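Local coordinates for protection of telomeres protein 1 (Schizosaccharomyces pombe, PDB 7CUI) that protects the 3' telomeric overhang by binding single-stranded G-rich telomeric DNA and regulates telomerase and telomere length, here represented by its C-terminal domain, at residues F164-K169 / F194-V199; V58-K63 / G136-R141; S76-M81 / P114-D119; E105-S110 / L125-R130. All coordinates share one frame; numbering follows the deposited sequence.

Contact 1: F164-K169 / F194-V199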
loop_
_atom_site.group_PDB
_atom_site.type_symbol
_atom_site.label_atom_id
_atom_site.label_comp_id
_atom_site.label_asym_id
_atom_site.label_seq_id
_atom_site.Cartn_x
_atom_site.Cartn_y
_atom_site.Cartn_z
ATOM N N PHE A 164 -1.092 11.724 -5.289
ATOM C CA PHE A 164 -0.949 10.887 -6.470
ATOM C C PHE A 164 -2.226 10.080 -6.683
ATOM O O PHE A 164 -3.000 9.873 -5.746
ATOM C CB PHE A 164 0.296 9.997 -6.376
ATOM C CG PHE A 164 0.321 9.051 -5.200
ATOM C CD1 PHE A 164 0.825 9.457 -3.969
ATOM C CD2 PHE A 164 -0.172 7.758 -5.312
ATOM C CE1 PHE A 164 0.835 8.596 -2.881
ATOM C CE2 PHE A 164 -0.154 6.892 -4.226
ATOM C CZ PHE A 164 0.353 7.310 -3.012
ATOM N N ASP A 165 -2.439 9.651 -7.933
ATOM C CA ASP A 165 -3.545 8.767 -8.259
ATOM C C ASP A 165 -3.111 7.332 -7.984
ATOM O O ASP A 165 -1.957 6.979 -8.214
ATOM C CB ASP A 165 -4.034 8.974 -9.695
ATOM C CG ASP A 165 -4.788 10.278 -9.903
ATOM O OD1 ASP A 165 -5.396 10.765 -8.931
ATOM O OD2 ASP A 165 -4.759 10.797 -11.037
ATOM N N ILE A 166 -4.045 6.520 -7.474
ATOM C CA ILE A 166 -3.781 5.139 -7.098
ATOM C C ILE A 166 -4.942 4.276 -7.590
ATOM O O ILE A 166 -6.095 4.689 -7.495
ATOM C CB ILE A 166 -3.588 5.032 -5.566
ATOM C CG1 ILE A 166 -3.131 3.645 -5.111
ATOM C CG2 ILE A 166 -4.845 5.458 -4.824
ATOM C CD1 ILE A 166 -1.830 3.200 -5.723
ATOM N N TYR A 167 -4.624 3.095 -8.136
ATOM C CA TYR A 167 -5.647 2.107 -8.445
ATOM C C TYR A 167 -5.658 1.050 -7.348
ATOM O O TYR A 167 -4.601 0.593 -6.921
ATOM C CB TYR A 167 -5.369 1.381 -9.762
ATOM C CG TYR A 167 -5.216 2.235 -10.994
ATOM C CD1 TYR A 167 -5.768 3.502 -11.079
ATOM C CD2 TYR A 167 -4.547 1.745 -12.105
ATOM C CE1 TYR A 167 -5.632 4.273 -12.224
ATOM C CE2 TYR A 167 -4.405 2.500 -13.257
ATOM C CZ TYR A 167 -4.951 3.769 -13.318
ATOM O OH TYR A 167 -4.808 4.517 -14.451
ATOM N N VAL A 168 -6.857 0.655 -6.910
ATOM C CA VAL A 168 -6.989 -0.400 -5.918
ATOM C C VAL A 168 -7.952 -1.458 -6.441
ATOM O O VAL A 168 -8.946 -1.134 -7.086
ATOM C CB VAL A 168 -7.426 0.129 -4.535
ATOM C CG1 VAL A 168 -6.452 1.159 -3.983
ATOM C CG2 VAL A 168 -8.852 0.665 -4.529
ATOM N N LYS A 169 -7.626 -2.726 -6.164
ATOM C CA LYS A 169 -8.544 -3.824 -6.408
ATOM C C LYS A 169 -9.086 -4.321 -5.071
ATOM O O LYS A 169 -8.324 -4.671 -4.174
ATOM C CB LYS A 169 -7.905 -4.918 -7.272
ATOM C CG LYS A 169 -6.524 -5.404 -6.854
ATOM C CD LYS A 169 -5.852 -6.227 -7.932
ATOM C CE LYS A 169 -4.370 -6.414 -7.688
ATOM N NZ LYS A 169 -3.710 -7.124 -8.810
ATOM N N PHE A 194 -2.272 -1.348 -7.360
ATOM C CA PHE A 194 -1.722 -1.863 -8.605
ATOM C C PHE A 194 -1.675 -0.754 -9.655
ATOM O O PHE A 194 -2.266 0.309 -9.471
ATOM C CB PHE A 194 -2.555 -3.043 -9.116
ATOM C CG PHE A 194 -3.890 -2.653 -9.700
ATOM C CD1 PHE A 194 -4.993 -2.458 -8.883
ATOM C CD2 PHE A 194 -4.037 -2.473 -11.069
ATOM C CE1 PHE A 194 -6.217 -2.098 -9.424
ATOM C CE2 PHE A 194 -5.259 -2.108 -11.610
ATOM C CZ PHE A 194 -6.348 -1.923 -10.786
ATOM N N GLY A 195 -0.974 -1.032 -10.763
ATOM C CA GLY A 195 -0.938 -0.165 -11.933
ATOM C C GLY A 195 -0.419 1.234 -11.610
ATOM O O GLY A 195 -0.909 2.227 -12.144
ATOM N N THR A 196 0.580 1.296 -10.727
ATOM C CA THR A 196 1.076 2.553 -10.195
ATOM C C THR A 196 2.583 2.430 -10.001
ATOM O O THR A 196 3.030 1.527 -9.299
ATOM C CB THR A 196 0.388 2.866 -8.858
ATOM O OG1 THR A 196 -1.022 2.705 -9.013
ATOM C CG2 THR A 196 0.692 4.251 -8.327
ATOM N N LYS A 197 3.356 3.330 -10.624
ATOM C CA LYS A 197 4.808 3.229 -10.564
ATOM C C LYS A 197 5.432 4.560 -10.143
ATOM O O LYS A 197 4.967 5.622 -10.550
ATOM C CB LYS A 197 5.394 2.646 -11.857
ATOM C CG LYS A 197 5.153 3.441 -13.130
ATOM C CD LYS A 197 6.052 3.028 -14.285
ATOM C CE LYS A 197 5.437 2.004 -15.218
ATOM N NZ LYS A 197 5.679 0.624 -14.741
ATOM N N ILE A 198 6.479 4.480 -9.307
ATOM C CA ILE A 198 7.279 5.629 -8.908
ATOM C C ILE A 198 8.315 5.887 -9.998
ATOM O O ILE A 198 8.944 4.955 -10.492
ATOM C CB ILE A 198 7.937 5.419 -7.525
ATOM C CG1 ILE A 198 6.901 5.151 -6.427
ATOM C CG2 ILE A 198 8.836 6.593 -7.156
ATOM C CD1 ILE A 198 7.492 4.652 -5.125
ATOM N N VAL A 199 8.487 7.163 -10.358
ATOM C CA VAL A 199 9.298 7.541 -11.504
ATOM C C VAL A 199 10.167 8.757 -11.155
ATOM O O VAL A 199 10.093 9.203 -9.994
ATOM C CB VAL A 199 8.407 7.805 -12.732
ATOM C CG1 VAL A 199 9.091 8.704 -13.748
ATOM C CG2 VAL A 199 7.955 6.506 -13.376
#
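The Phe194 ring presents one face to Tyr167 CB, which lies 3.7 Å from the ring centroid and 18° off the normal, a CH-pi contact, while the edge of the ring meets Val168 C and Lys169 N in its plane. The rings of Tyr167 and Phe194 meet obliquely, with planes at 52° and centroids 5.6 Å apart. The segments belong to the antiparallel strands 163-171 and 190-198, neighbours in a curled sheet whose strand order is that of an OB-fold barrel. Phe194 owes its position to a first torsion of 74°, which sets CG between its backbone N and carbonyl carbon. The aliphatic chain of Lys169 runs past the same ring, CG 3.9 Å from Phe194 CD1, before its ammonium reaches Asp102. Tyr167 similarly sends its hydroxyl beyond the pair, to the carbonyl of Glu25. Between these segments Phe194 N donates to Tyr167 O at 3.1 Å, a bent bond; Lys169 pairs with Arg192 further on. Gly195 adopts positive phi. Beyond it, the methyl Ile166 CD1 packs on Thr196, whose OG1 turns back to donate to Phe194 O at 2.7 Å, from above the carbonyl plane.

Contact 2: V58-K63 / G136-R141. With SO4 (sulfate ion), chain E.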
loop_
_atom_site.group_PDB
_atom_site.type_symbol
_atom_site.label_atom_id
_atom_site.label_comp_id
_atom_site.label_asym_id
_atom_site.label_seq_id
_atom_site.Cartn_x
_atom_site.Cartn_y
_atom_site.Cartn_z
ATOM N N VAL A 58 -0.567 8.535 4.701
ATOM C CA VAL A 58 -0.783 9.088 6.025
ATOM C C VAL A 58 -0.144 8.190 7.086
ATOM O O VAL A 58 0.133 8.642 8.196
ATOM C CB VAL A 58 -2.290 9.342 6.237
ATOM C CG1 VAL A 58 -2.770 9.060 7.667
ATOM C CG2 VAL A 58 -2.669 10.749 5.785
ATOM N N ASP A 59 0.107 6.924 6.727
ATOM C CA ASP A 59 0.717 5.941 7.612
ATOM C C ASP A 59 1.132 4.733 6.770
ATOM O O ASP A 59 0.748 4.641 5.603
ATOM C CB ASP A 59 -0.235 5.558 8.753
ATOM C CG ASP A 59 0.449 4.960 9.973
ATOM O OD1 ASP A 59 1.635 4.618 9.873
ATOM O OD2 ASP A 59 -0.213 4.848 11.019
ATOM N N PHE A 60 1.913 3.814 7.358
ATOM C CA PHE A 60 2.284 2.578 6.679
ATOM C C PHE A 60 2.639 1.475 7.678
ATOM O O PHE A 60 2.916 1.745 8.848
ATOM C CB PHE A 60 3.422 2.815 5.682
ATOM C CG PHE A 60 4.719 3.283 6.294
ATOM C CD1 PHE A 60 5.555 2.394 6.958
ATOM C CD2 PHE A 60 5.107 4.611 6.200
ATOM C CE1 PHE A 60 6.750 2.823 7.517
ATOM C CE2 PHE A 60 6.303 5.044 6.755
ATOM C CZ PHE A 60 7.120 4.149 7.416
ATOM N N TRP A 61 2.645 0.231 7.172
ATOM C CA TRP A 61 2.946 -0.973 7.931
ATOM C C TRP A 61 3.743 -1.946 7.063
ATOM O O TRP A 61 3.425 -2.119 5.884
ATOM C CB TRP A 61 1.653 -1.623 8.438
ATOM C CG TRP A 61 1.894 -2.433 9.672
ATOM C CD1 TRP A 61 1.852 -1.982 10.962
ATOM C CD2 TRP A 61 2.285 -3.818 9.746
ATOM N NE1 TRP A 61 2.165 -2.990 11.836
ATOM C CE2 TRP A 61 2.438 -4.127 11.119
ATOM C CE3 TRP A 61 2.530 -4.817 8.798
ATOM C CZ2 TRP A 61 2.815 -5.394 11.560
ATOM C CZ3 TRP A 61 2.900 -6.073 9.233
ATOM C CH2 TRP A 61 3.033 -6.356 10.596
ATOM N N PRO A 62 4.798 -2.618 7.587
ATOM C CA PRO A 62 5.272 -2.426 8.959
ATOM C C PRO A 62 6.118 -1.165 9.142
ATOM O O PRO A 62 6.436 -0.471 8.177
ATOM C CB PRO A 62 6.088 -3.702 9.235
ATOM C CG PRO A 62 6.553 -4.190 7.876
ATOM C CD PRO A 62 5.580 -3.632 6.859
ATOM N N LYS A 63 6.479 -0.873 10.395
ATOM C CA LYS A 63 7.136 0.381 10.716
ATOM C C LYS A 63 8.598 0.379 10.275
ATOM O O LYS A 63 9.122 1.438 9.941
ATOM C CB LYS A 63 6.980 0.707 12.201
ATOM C CG LYS A 63 5.542 0.886 12.663
ATOM C CD LYS A 63 4.792 1.966 11.907
ATOM C CE LYS A 63 3.402 2.174 12.464
ATOM N NZ LYS A 63 2.417 2.390 11.382
ATOM N N GLY A 136 7.240 11.529 1.215
ATOM C CA GLY A 136 8.072 12.605 1.738
ATOM C C GLY A 136 8.737 12.243 3.064
ATOM O O GLY A 136 9.378 11.186 3.180
ATOM N N ASN A 137 8.551 13.116 4.066
ATOM C CA ASN A 137 9.232 12.977 5.348
ATOM C C ASN A 137 8.433 12.134 6.343
ATOM O O ASN A 137 8.747 12.144 7.532
ATOM C CB ASN A 137 9.588 14.325 5.979
ATOM C CG ASN A 137 10.484 15.167 5.099
ATOM O OD1 ASN A 137 10.000 16.019 4.355
ATOM N ND2 ASN A 137 11.778 14.923 5.154
ATOM N N LEU A 138 7.439 11.376 5.857
ATOM C CA LEU A 138 6.571 10.582 6.717
ATOM C C LEU A 138 7.371 9.549 7.521
ATOM O O LEU A 138 7.179 9.430 8.732
ATOM C CB LEU A 138 5.512 9.899 5.845
ATOM C CG LEU A 138 4.108 9.720 6.434
ATOM C CD1 LEU A 138 3.648 8.281 6.245
ATOM C CD2 LEU A 138 4.004 10.148 7.892
ATOM N N GLU A 139 8.253 8.799 6.846
ATOM C CA GLU A 139 8.975 7.704 7.476
ATOM C C GLU A 139 9.889 8.257 8.568
ATOM O O GLU A 139 9.962 7.696 9.665
ATOM C CB GLU A 139 9.749 6.903 6.425
ATOM C CG GLU A 139 10.450 5.668 6.969
ATOM C CD GLU A 139 11.848 5.849 7.544
ATOM O OE1 GLU A 139 12.499 6.880 7.239
ATOM O OE2 GLU A 139 12.291 4.947 8.303
ATOM N N GLU A 140 10.560 9.374 8.245
ATOM C CA GLU A 140 11.494 10.039 9.139
ATOM C C GLU A 140 10.780 10.421 10.429
ATOM O O GLU A 140 11.315 10.239 11.522
ATOM C CB GLU A 140 12.021 11.321 8.499
ATOM C CG GLU A 140 13.180 11.092 7.555
ATOM C CD GLU A 140 13.622 12.294 6.734
ATOM O OE1 GLU A 140 13.178 13.437 7.034
ATOM O OE2 GLU A 140 14.417 12.094 5.786
ATOM N N ARG A 141 9.566 10.954 10.269
ATOM C CA ARG A 141 8.782 11.474 11.376
ATOM C C ARG A 141 8.210 10.311 12.181
ATOM O O ARG A 141 8.146 10.374 13.407
ATOM C CB ARG A 141 7.672 12.396 10.863
ATOM C CG ARG A 141 8.097 13.847 10.620
ATOM C CD ARG A 141 9.146 14.496 11.501
ATOM N NE ARG A 141 8.680 14.984 12.803
ATOM C CZ ARG A 141 9.451 15.517 13.768
ATOM N NH1 ARG A 141 8.879 16.025 14.886
ATOM N NH2 ARG A 141 10.764 15.574 13.604
HETATM S S SO4 E . 9.183 18.333 17.189
HETATM O O1 SO4 E . 8.524 17.359 18.018
HETATM O O2 SO4 E . 10.516 17.878 16.892
HETATM O O3 SO4 E . 8.445 18.502 15.964
HETATM O O4 SO4 E . 9.246 19.590 17.883
#
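Phe60 meets Leu138 and Glu139 where a strand of the OB-fold barrel, 49-73, packs against helix 138-148, one of the helices inserted between barrel strands 93-99 and 163-171. Apolar packing carries the contact. A first torsion of 63° sets Phe60 CG between backbone N and carbonyl carbon, bringing the ring to the helix. Leu138 CD1 comes within 3.9 Å of Phe60 CD2, the two side chains running side by side with opposite headings, and the same methyl rests against the peptide between Val58 and Asp59. Farther round the ring, Phe60 CZ approaches the aliphatic Glu139 CG at 3.7 Å. The ring also stacks with Trp135. With an alanine in place of Phe60, Leu138 CD1 and Glu139 CG would probably face a gap and Trp135 would be without its stacking partner.

Polar bonds brace the strand end. A classic beta bulge sets Val58 and Asp59 together opposite Leu85 of strand 77-87. Asp59 OD1 accepts from Phe60 N at 2.7 Å and from Lys63 NZ in a salt bridge of 2.8 Å, both donors arriving from the same face of the carboxylate. Lys63 NZ also donates to Phe60 O, at 2.7 Å.

At the outer side of the helix, Arg141 NE forms a salt bridge with Asp158, and Arg141 NH1 donates to O2 of a sulfate, likely picked up from the crystallisation medium, at 3.2 Å and 162°.

Contact 3: S76-M81 / P114-D119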
loop_
_atom_site.group_PDB
_atom_site.type_symbol
_atom_site.label_atom_id
_atom_site.label_comp_id
_atom_site.label_asym_id
_atom_site.label_seq_id
_atom_site.Cartn_x
_atom_site.Cartn_y
_atom_site.Cartn_z
ATOM N N SER A 76 15.360 -19.019 1.400
ATOM C CA SER A 76 15.556 -17.575 1.347
ATOM C C SER A 76 14.910 -16.927 0.120
ATOM O O SER A 76 15.544 -16.115 -0.555
ATOM C CB SER A 76 17.019 -17.193 1.497
ATOM O OG SER A 76 17.760 -17.501 0.325
ATOM N N SER A 77 13.635 -17.256 -0.138
ATOM C CA SER A 77 12.842 -16.580 -1.156
ATOM C C SER A 77 11.876 -15.599 -0.500
ATOM O O SER A 77 10.979 -16.010 0.239
ATOM C CB SER A 77 12.092 -17.556 -2.018
ATOM O OG SER A 77 12.981 -18.264 -2.863
ATOM N N TYR A 78 12.047 -14.309 -0.812
ATOM C CA TYR A 78 11.282 -13.250 -0.174
ATOM C C TYR A 78 10.330 -12.596 -1.176
ATOM O O TYR A 78 10.530 -12.677 -2.387
ATOM C CB TYR A 78 12.230 -12.218 0.445
ATOM C CG TYR A 78 13.008 -12.683 1.650
ATOM C CD1 TYR A 78 14.108 -13.517 1.521
ATOM C CD2 TYR A 78 12.656 -12.270 2.928
ATOM C CE1 TYR A 78 14.827 -13.943 2.627
ATOM C CE2 TYR A 78 13.363 -12.687 4.044
ATOM C CZ TYR A 78 14.455 -13.525 3.893
ATOM O OH TYR A 78 15.157 -13.927 4.994
ATOM N N VAL A 79 9.285 -11.943 -0.653
ATOM C CA VAL A 79 8.362 -11.169 -1.472
ATOM C C VAL A 79 8.059 -9.851 -0.771
ATOM O O VAL A 79 8.107 -9.777 0.458
ATOM C CB VAL A 79 7.054 -11.918 -1.802
ATOM C CG1 VAL A 79 7.274 -13.066 -2.778
ATOM C CG2 VAL A 79 6.301 -12.367 -0.556
ATOM N N TRP A 80 7.741 -8.834 -1.582
ATOM C CA TRP A 80 7.283 -7.551 -1.076
ATOM C C TRP A 80 5.925 -7.733 -0.413
ATOM O O TRP A 80 5.031 -8.358 -0.978
ATOM C CB TRP A 80 7.165 -6.516 -2.202
ATOM C CG TRP A 80 8.448 -6.128 -2.868
ATOM C CD1 TRP A 80 8.736 -6.223 -4.199
ATOM C CD2 TRP A 80 9.614 -5.559 -2.245
ATOM N NE1 TRP A 80 10.003 -5.766 -4.446
ATOM C CE2 TRP A 80 10.567 -5.354 -3.267
ATOM C CE3 TRP A 80 9.951 -5.212 -0.930
ATOM C CZ2 TRP A 80 11.824 -4.804 -3.014
ATOM C CZ3 TRP A 80 11.197 -4.680 -0.678
ATOM C CH2 TRP A 80 12.118 -4.481 -1.708
HETATM N N MSE A 81 5.785 -7.167 0.786
HETATM C CA MSE A 81 4.486 -7.062 1.422
HETATM C C MSE A 81 4.502 -5.931 2.447
HETATM O O MSE A 81 5.190 -6.003 3.463
HETATM C CB MSE A 81 4.068 -8.399 2.040
HETATM C CG MSE A 81 2.671 -8.362 2.598
HETATM SE SE MSE A 81 2.349 -9.911 3.741
HETATM C CE MSE A 81 3.290 -9.699 5.455
ATOM N N PRO A 114 13.117 -7.993 -3.540
ATOM C CA PRO A 114 12.789 -8.605 -2.255
ATOM C C PRO A 114 13.911 -9.532 -1.802
ATOM O O PRO A 114 14.432 -10.324 -2.586
ATOM C CB PRO A 114 11.501 -9.396 -2.533
ATOM C CG PRO A 114 11.506 -9.612 -4.026
ATOM C CD PRO A 114 12.187 -8.389 -4.607
ATOM N N CYS A 115 14.278 -9.397 -0.529
ATOM C CA CYS A 115 15.281 -10.215 0.126
ATOM C C CYS A 115 15.190 -9.920 1.620
ATOM O O CYS A 115 14.309 -9.179 2.047
ATOM C CB CYS A 115 16.670 -9.875 -0.404
ATOM S SG CYS A 115 17.072 -8.115 -0.258
ATOM N N ASN A 116 16.088 -10.511 2.409
ATOM C CA ASN A 116 16.231 -10.127 3.802
ATOM C C ASN A 116 16.846 -8.729 3.843
ATOM O O ASN A 116 18.026 -8.560 3.551
ATOM C CB ASN A 116 17.053 -11.167 4.566
ATOM C CG ASN A 116 16.915 -11.024 6.063
ATOM O OD1 ASN A 116 16.467 -11.945 6.740
ATOM N ND2 ASN A 116 17.294 -9.872 6.589
ATOM N N LEU A 117 16.038 -7.724 4.196
ATOM C CA LEU A 117 16.444 -6.333 4.075
ATOM C C LEU A 117 17.447 -5.969 5.178
ATOM O O LEU A 117 18.311 -5.106 4.987
ATOM C CB LEU A 117 15.186 -5.458 4.120
ATOM C CG LEU A 117 14.606 -4.919 2.804
ATOM C CD1 LEU A 117 15.306 -5.431 1.557
ATOM C CD2 LEU A 117 13.104 -5.146 2.716
ATOM N N ALA A 118 17.345 -6.638 6.335
ATOM C CA ALA A 118 18.291 -6.420 7.420
ATOM C C ALA A 118 19.716 -6.725 6.960
ATOM O O ALA A 118 20.645 -6.027 7.359
ATOM C CB ALA A 118 17.913 -7.254 8.620
ATOM N N ASP A 119 19.873 -7.749 6.109
ATOM C CA ASP A 119 21.171 -8.117 5.553
ATOM C C ASP A 119 21.566 -7.234 4.363
ATOM O O ASP A 119 22.650 -7.420 3.809
ATOM C CB ASP A 119 21.207 -9.578 5.090
ATOM C CG ASP A 119 20.914 -10.607 6.173
ATOM O OD1 ASP A 119 21.188 -10.319 7.369
ATOM O OD2 ASP A 119 20.408 -11.694 5.810
HETATM O O HOH W 1 14.379 -13.397 -1.975
#
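Residues 114-116 pass strand 77-81 in an extended course running steeply across it, with Tyr78 CA 5.0 Å from Cys115 CA and Val79 CA 5.2 Å from Pro114 CA. One water joins the two backbones, accepting from Tyr78 N and donating to Pro114 O and Ser76 O. With CG opposite the carbonyl carbon (chi1 -70°), the Tyr78 ring lies flat on the peptide between Cys115 and Asn116: Asn116 N sits 3.5 Å above the ring plane, over its centre. Pro114 CB points at the face of the Trp80 five-membered ring in a CH-pi contact, 4.2 Å from its centroid, and Pro114 CD reaches 3.4 Å from Trp80 NE1. Farther along the indole, Trp80 CZ3 meets Leu117 CD2 at 3.9 Å. The loop packs on strands 49-73 and 77-87 of the OB-fold barrel: Tyr78 and Leu117 touch Leu71 and Ala69 of strand 49-73, Trp80 is also packed by Ala103, Ala104 and Ile107 of helix 100-107, and helix 121-135 follows directly.

Contact 4: E105-S110 / L125-R130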
loop_
_atom_site.group_PDB
_atom_site.type_symbol
_atom_site.label_atom_id
_atom_site.label_comp_id
_atom_site.label_asym_id
_atom_site.label_seq_id
_atom_site.Cartn_x
_atom_site.Cartn_y
_atom_site.Cartn_z
ATOM N N GLU A 105 5.992 -3.182 -9.057
ATOM C CA GLU A 105 5.512 -2.176 -9.992
ATOM C C GLU A 105 5.689 -0.778 -9.393
ATOM O O GLU A 105 6.227 0.111 -10.048
ATOM C CB GLU A 105 4.053 -2.459 -10.363
ATOM C CG GLU A 105 3.429 -1.414 -11.272
ATOM C CD GLU A 105 3.575 -1.676 -12.759
ATOM O OE1 GLU A 105 2.767 -1.124 -13.531
ATOM O OE2 GLU A 105 4.492 -2.434 -13.141
ATOM N N LEU A 106 5.239 -0.600 -8.143
ATOM C CA LEU A 106 5.344 0.674 -7.449
ATOM C C LEU A 106 6.815 1.061 -7.298
ATOM O O LEU A 106 7.198 2.159 -7.696
ATOM C CB LEU A 106 4.637 0.578 -6.093
ATOM C CG LEU A 106 4.592 1.865 -5.270
ATOM C CD1 LEU A 106 3.484 2.792 -5.752
ATOM C CD2 LEU A 106 4.414 1.557 -3.789
ATOM N N ILE A 107 7.632 0.145 -6.753
ATOM C CA ILE A 107 9.028 0.439 -6.455
ATOM C C ILE A 107 9.763 0.838 -7.733
ATOM O O ILE A 107 10.497 1.824 -7.725
ATOM C CB ILE A 107 9.728 -0.712 -5.702
ATOM C CG1 ILE A 107 9.150 -0.891 -4.298
ATOM C CG2 ILE A 107 11.233 -0.482 -5.651
ATOM C CD1 ILE A 107 9.362 -2.275 -3.724
ATOM N N ASN A 108 9.574 0.055 -8.804
ATOM C CA ASN A 108 9.995 0.418 -10.149
ATOM C C ASN A 108 11.508 0.635 -10.199
ATOM O O ASN A 108 11.971 1.686 -10.639
ATOM C CB ASN A 108 9.216 1.637 -10.659
ATOM C CG ASN A 108 9.394 1.893 -12.139
ATOM O OD1 ASN A 108 9.751 0.993 -12.892
ATOM N ND2 ASN A 108 9.144 3.118 -12.570
ATOM N N SER A 109 12.273 -0.369 -9.753
ATOM C CA SER A 109 13.720 -0.252 -9.673
ATOM C C SER A 109 14.360 -1.635 -9.746
ATOM O O SER A 109 14.110 -2.490 -8.900
ATOM C CB SER A 109 14.134 0.485 -8.421
ATOM O OG SER A 109 15.510 0.834 -8.462
ATOM N N SER A 110 15.203 -1.824 -10.764
ATOM C CA SER A 110 15.871 -3.084 -11.031
ATOM C C SER A 110 16.737 -3.522 -9.845
ATOM O O SER A 110 16.857 -4.718 -9.583
ATOM C CB SER A 110 16.675 -2.963 -12.299
ATOM O OG SER A 110 17.270 -4.201 -12.643
ATOM N N LEU A 125 18.442 1.562 2.209
ATOM C CA LEU A 125 18.604 2.993 1.976
ATOM C C LEU A 125 18.019 3.381 0.616
ATOM O O LEU A 125 17.387 4.426 0.484
ATOM C CB LEU A 125 20.086 3.381 2.084
ATOM C CG LEU A 125 20.536 4.105 3.359
ATOM C CD1 LEU A 125 19.571 3.899 4.525
ATOM C CD2 LEU A 125 21.945 3.681 3.760
ATOM N N GLN A 126 18.202 2.515 -0.387
ATOM C CA GLN A 126 17.718 2.772 -1.734
ATOM C C GLN A 126 16.192 2.732 -1.767
ATOM O O GLN A 126 15.569 3.503 -2.499
ATOM C CB GLN A 126 18.318 1.771 -2.719
ATOM C CG GLN A 126 19.740 2.114 -3.132
ATOM C CD GLN A 126 20.523 0.900 -3.570
ATOM O OE1 GLN A 126 19.965 -0.130 -3.946
ATOM N NE2 GLN A 126 21.840 1.010 -3.522
ATOM N N LEU A 127 15.607 1.822 -0.979
ATOM C CA LEU A 127 14.167 1.687 -0.833
ATOM C C LEU A 127 13.614 2.957 -0.186
ATOM O O LEU A 127 12.630 3.511 -0.671
ATOM C CB LEU A 127 13.897 0.473 0.062
ATOM C CG LEU A 127 12.618 -0.340 -0.149
ATOM C CD1 LEU A 127 11.992 -0.672 1.190
ATOM C CD2 LEU A 127 11.606 0.339 -1.055
ATOM N N LYS A 128 14.252 3.401 0.910
ATOM C CA LYS A 128 13.874 4.620 1.606
ATOM C C LYS A 128 13.782 5.768 0.607
ATOM O O LYS A 128 12.790 6.490 0.585
ATOM C CB LYS A 128 14.901 4.990 2.682
ATOM C CG LYS A 128 14.386 5.038 4.113
ATOM C CD LYS A 128 15.171 6.000 4.990
ATOM C CE LYS A 128 16.283 5.356 5.794
ATOM N NZ LYS A 128 15.765 4.395 6.798
ATOM N N GLU A 129 14.825 5.906 -0.220
ATOM C CA GLU A 129 14.975 7.039 -1.120
ATOM C C GLU A 129 13.884 7.012 -2.185
ATOM O O GLU A 129 13.385 8.061 -2.583
ATOM C CB GLU A 129 16.380 7.088 -1.721
ATOM C CG GLU A 129 17.421 7.634 -0.755
ATOM C CD GLU A 129 18.864 7.519 -1.224
ATOM O OE1 GLU A 129 19.742 8.153 -0.592
ATOM O OE2 GLU A 129 19.110 6.797 -2.220
ATOM N N ARG A 130 13.500 5.805 -2.608
ATOM C CA ARG A 130 12.469 5.651 -3.619
ATOM C C ARG A 130 11.100 5.987 -3.029
ATOM O O ARG A 130 10.327 6.724 -3.636
ATOM C CB ARG A 130 12.496 4.240 -4.209
ATOM C CG ARG A 130 11.831 4.145 -5.574
ATOM C CD ARG A 130 12.840 3.884 -6.669
ATOM N NE ARG A 130 12.229 3.872 -7.992
ATOM C CZ ARG A 130 12.349 4.851 -8.876
ATOM N NH1 ARG A 130 13.060 5.927 -8.580
ATOM N NH2 ARG A 130 11.764 4.748 -10.056
#
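Arg130 donates from NE to Ile107 O at 2.7 Å, and this is the clear hydrogen bond between the two helices. The nitrogen meets the oxygen almost in line with the carbonyl bond, at a C=O...N angle of 173°, and the oxygen lies at the edge of the guanidinium, near its plane. A second, weak bond runs from Arg130 NH2 to Asn108 O at 3.1 Å, so the guanidinium holds one carbonyl firmly and the next weakly. Both belong to the turn where helix 100-107 ends, since Asn108 has positive phi. The carbonyl end of a helix has negative potential, which would probably suit a guanidinium. Arg130 reaches it by extending CG opposite its backbone N (chi1 -159°) and bending at chi2. The Asn108 side chain takes another course, its ND2 binding Ile198 O.

Around the polar centre the packing is modest. Ser109 CB lies 3.9 Å from Arg130 NE, and Ile107 CG1 meets Leu127 CD2 at 4.2 Å. A leucine in place of Arg130 removes the NE donor, which would probably leave Ile107 O without this partner and the helix end less firmly tied to helix 121-135.

The arrangement belongs to the link between barrel strands 93-99 and 163-171, where an OB fold commonly carries its helix; here the insert is longer, and Arg130 joins two of its helices.

In the fold
As a worked example of how one barrel is closed and covered, the four contacts form a connected set. Contact 4 is the hub. It touches contact 1, centres about 14 Å apart, through a probable hydrogen bond from Ile198 N to Leu106 O at 2.9 Å, which fastens helix 100-107 to the last barrel strand. It also touches contact 3, again about 14 Å between centres, where Ile107 packs on Trp80, and contact 2, centres about 15 Å apart, where Lys128 lies beside Glu139. Contacts 1 and 2 lie on opposite sides of the chain's centre, centres about 18 Å apart, yet share the sheet through neighbouring strands 163-171 and 49-73. The sulfate lies beside contact 2, at the outer end of Arg141.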